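PDB 1JI0: ABC transporter from Thermotoga maritima, which binds ATP and probably hydrolyses it to power the transport of branched-chain amino acids across the membrane. Local coordinates for residues 90-95 against 99-104. Numbering follows the deposited sequence.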
loop_
_atom_site.group_PDB
_atom_site.type_symbol
_atom_site.label_atom_id
_atom_site.label_comp_id
_atom_site.label_asym_id
_atom_site.label_seq_id
_atom_site.Cartn_x
_atom_site.Cartn_y
_atom_site.Cartn_z
ATOM N N ARG A 90 -10.974 -1.852 4.184
ATOM C CA ARG A 90 -11.264 -2.971 3.291
ATOM C C ARG A 90 -12.433 -2.610 2.378
ATOM O O ARG A 90 -13.375 -3.389 2.227
ATOM C CB ARG A 90 -11.631 -4.211 4.112
ATOM C CG ARG A 90 -10.791 -4.398 5.372
ATOM C CD ARG A 90 -11.485 -5.330 6.352
ATOM N NE ARG A 90 -10.849 -5.326 7.668
ATOM C CZ ARG A 90 -11.403 -5.837 8.765
ATOM N NH1 ARG A 90 -12.608 -6.393 8.703
ATOM N NH2 ARG A 90 -10.761 -5.789 9.926
ATOM N N ARG A 91 -12.373 -1.424 1.784
ATOM C CA ARG A 91 -13.436 -0.958 0.904
ATOM C C ARG A 91 -13.661 -1.902 -0.266
ATOM O O ARG A 91 -12.756 -2.167 -1.056
ATOM C CB ARG A 91 -13.114 0.448 0.400
ATOM C CG ARG A 91 -12.954 1.442 1.534
ATOM C CD ARG A 91 -12.426 2.782 1.068
ATOM N NE ARG A 91 -11.951 3.568 2.203
ATOM C CZ ARG A 91 -11.350 4.748 2.099
ATOM N NH1 ARG A 91 -11.148 5.289 0.903
ATOM N NH2 ARG A 91 -10.941 5.383 3.191
ATOM N N ILE A 92 -14.886 -2.406 -0.359
ATOM C CA ILE A 92 -15.278 -3.336 -1.406
ATOM C C ILE A 92 -16.750 -3.063 -1.734
ATOM O O ILE A 92 -17.449 -2.416 -0.957
ATOM C CB ILE A 92 -15.105 -4.798 -0.911
ATOM C CG1 ILE A 92 -14.586 -5.669 -2.045
ATOM C CG2 ILE A 92 -16.419 -5.346 -0.371
ATOM C CD1 ILE A 92 -13.180 -5.313 -2.477
ATOM N N PHE A 93 -17.223 -3.540 -2.879
ATOM C CA PHE A 93 -18.623 -3.335 -3.238
ATOM C C PHE A 93 -19.422 -4.587 -2.925
ATOM O O PHE A 93 -19.422 -5.544 -3.695
ATOM C CB PHE A 93 -18.737 -2.966 -4.711
ATOM C CG PHE A 93 -18.149 -1.630 -5.028
ATOM C CD1 PHE A 93 -17.056 -1.518 -5.875
ATOM C CD2 PHE A 93 -18.673 -0.478 -4.448
ATOM C CE1 PHE A 93 -16.487 -0.274 -6.142
ATOM C CE2 PHE A 93 -18.115 0.769 -4.706
ATOM C CZ PHE A 93 -17.017 0.870 -5.555
ATOM N N PRO A 94 -20.124 -4.588 -1.781
ATOM C CA PRO A 94 -20.938 -5.716 -1.323
ATOM C C PRO A 94 -22.040 -6.182 -2.265
ATOM O O PRO A 94 -22.356 -7.371 -2.302
ATOM C CB PRO A 94 -21.478 -5.225 0.019
ATOM C CG PRO A 94 -21.579 -3.752 -0.181
ATOM C CD PRO A 94 -20.285 -3.433 -0.880
ATOM N N GLU A 95 -22.615 -5.254 -3.025
ATOM C CA GLU A 95 -23.694 -5.582 -3.959
ATOM C C GLU A 95 -23.194 -6.342 -5.185
ATOM O O GLU A 95 -23.984 -6.878 -5.958
ATOM C CB GLU A 95 -24.422 -4.304 -4.405
ATOM C CG GLU A 95 -23.542 -3.306 -5.147
ATOM C CD GLU A 95 -22.830 -2.335 -4.223
ATOM O OE1 GLU A 95 -22.320 -2.771 -3.167
ATOM O OE2 GLU A 95 -22.772 -1.132 -4.561
ATOM N N TYR A 99 -16.362 -12.070 -8.106
ATOM C CA TYR A 99 -15.908 -11.986 -9.487
ATOM C C TYR A 99 -15.982 -10.567 -10.056
ATOM O O TYR A 99 -15.031 -10.077 -10.667
ATOM C CB TYR A 99 -16.730 -12.928 -10.370
ATOM C CG TYR A 99 -16.314 -12.892 -11.820
ATOM C CD1 TYR A 99 -15.126 -13.484 -12.240
ATOM C CD2 TYR A 99 -17.098 -12.241 -12.770
ATOM C CE1 TYR A 99 -14.726 -13.426 -13.576
ATOM C CE2 TYR A 99 -16.707 -12.176 -14.103
ATOM C CZ TYR A 99 -15.522 -12.768 -14.500
ATOM O OH TYR A 99 -15.134 -12.686 -15.818
ATOM N N GLU A 100 -17.117 -9.907 -9.857
ATOM C CA GLU A 100 -17.300 -8.555 -10.369
ATOM C C GLU A 100 -16.326 -7.566 -9.734
ATOM O O GLU A 100 -15.795 -6.690 -10.423
ATOM C CB GLU A 100 -18.752 -8.105 -10.156
ATOM C CG GLU A 100 -19.745 -8.808 -11.096
ATOM C CD GLU A 100 -21.204 -8.549 -10.748
ATOM O OE1 GLU A 100 -21.641 -8.926 -9.634
ATOM O OE2 GLU A 100 -21.918 -7.968 -11.598
ATOM N N ASN A 101 -16.089 -7.699 -8.431
ATOM C CA ASN A 101 -15.161 -6.802 -7.756
ATOM C C ASN A 101 -13.754 -6.935 -8.342
ATOM O O ASN A 101 -13.079 -5.933 -8.563
ATOM C CB ASN A 101 -15.125 -7.072 -6.248
ATOM C CG ASN A 101 -16.251 -6.382 -5.499
ATOM O OD1 ASN A 101 -17.348 -6.923 -5.354
ATOM N ND2 ASN A 101 -15.984 -5.173 -5.019
ATOM N N LEU A 102 -13.309 -8.165 -8.596
ATOM C CA LEU A 102 -11.983 -8.369 -9.172
ATOM C C LEU A 102 -11.894 -7.770 -10.567
ATOM O O LEU A 102 -10.959 -7.033 -10.889
ATOM C CB LEU A 102 -11.633 -9.860 -9.282
ATOM C CG LEU A 102 -11.100 -10.655 -8.087
ATOM C CD1 LEU A 102 -9.922 -9.931 -7.448
ATOM C CD2 LEU A 102 -12.191 -10.841 -7.086
HETATM N N MSE A 103 -12.880 -8.098 -11.394
HETATM C CA MSE A 103 -12.912 -7.636 -12.770
HETATM C C MSE A 103 -12.964 -6.128 -12.962
HETATM O O MSE A 103 -12.403 -5.620 -13.926
HETATM C CB MSE A 103 -14.080 -8.290 -13.513
HETATM C CG MSE A 103 -13.897 -9.787 -13.753
HETATM SE SE MSE A 103 -12.250 -10.206 -14.695
HETATM C CE MSE A 103 -12.521 -9.096 -16.249
HETATM N N MSE A 104 -13.619 -5.409 -12.058
HETATM C CA MSE A 104 -13.699 -3.962 -12.216
HETATM C C MSE A 104 -12.312 -3.334 -12.084
HETATM O O MSE A 104 -12.107 -2.174 -12.441
HETATM C CB MSE A 104 -14.679 -3.349 -11.203
HETATM C CG MSE A 104 -14.192 -3.273 -9.769
HETATM SE SE MSE A 104 -15.497 -2.435 -8.582
HETATM C CE MSE A 104 -15.046 -0.588 -8.917
HETATM O O HOH W 1 -24.452 -8.332 -8.394
#
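Phe93 and Asn101 bring a loop back against the helix it leads into, with Met104 waiting one turn further along: a compact example of a loop folded back on the following helix through an amide and an aromatic edge. The Phe93 side chain leaves its backbone toward the helix, and its CB rests against the Asn101 amide. At CG the ring begins, swung beside its own backbone N (chi1 -67°), and here it passes obliquely by the same amide, the two planes only 25° apart. Further out, CD1 and CE1 meet selenomethionine Met104, which crosses at about a right angle. Its SE lies 4.4 Å from the centroid of the Phe93 ring and 76° off the ring normal, a Met-aromatic contact made at the edge; the modelled placing of the Met104 methyl against CE1 is too close to be trusted.

The Asn101 amide also reaches the backbone, its CG standing 3.7 Å from Phe93 O, while the aliphatic flank of Ile92 closes in from CG1, 3.9 Å from Asn101 CG. With an alanine here in place of Asn101, a gap would probably open between Ile92 and the phenyl ring, and the Phe93 backbone would be likely to lose its polar neighbour. At the start of the helix, a water donates to Glu95 O at 2.9 Å and to Glu100 OE1 at 3.1 Å, and that carboxylate oxygen also accepts from Thr97 N.

In the ABC ATPase fold, the loop runs from strand 83-86, past Glu88 of the ATP pocket, into the helical region. Ile92 and Leu102 both pack on Leu148 of helix 142-154, whereas Tyr99 and Met103 carry helix 98-103 against helix 114-125.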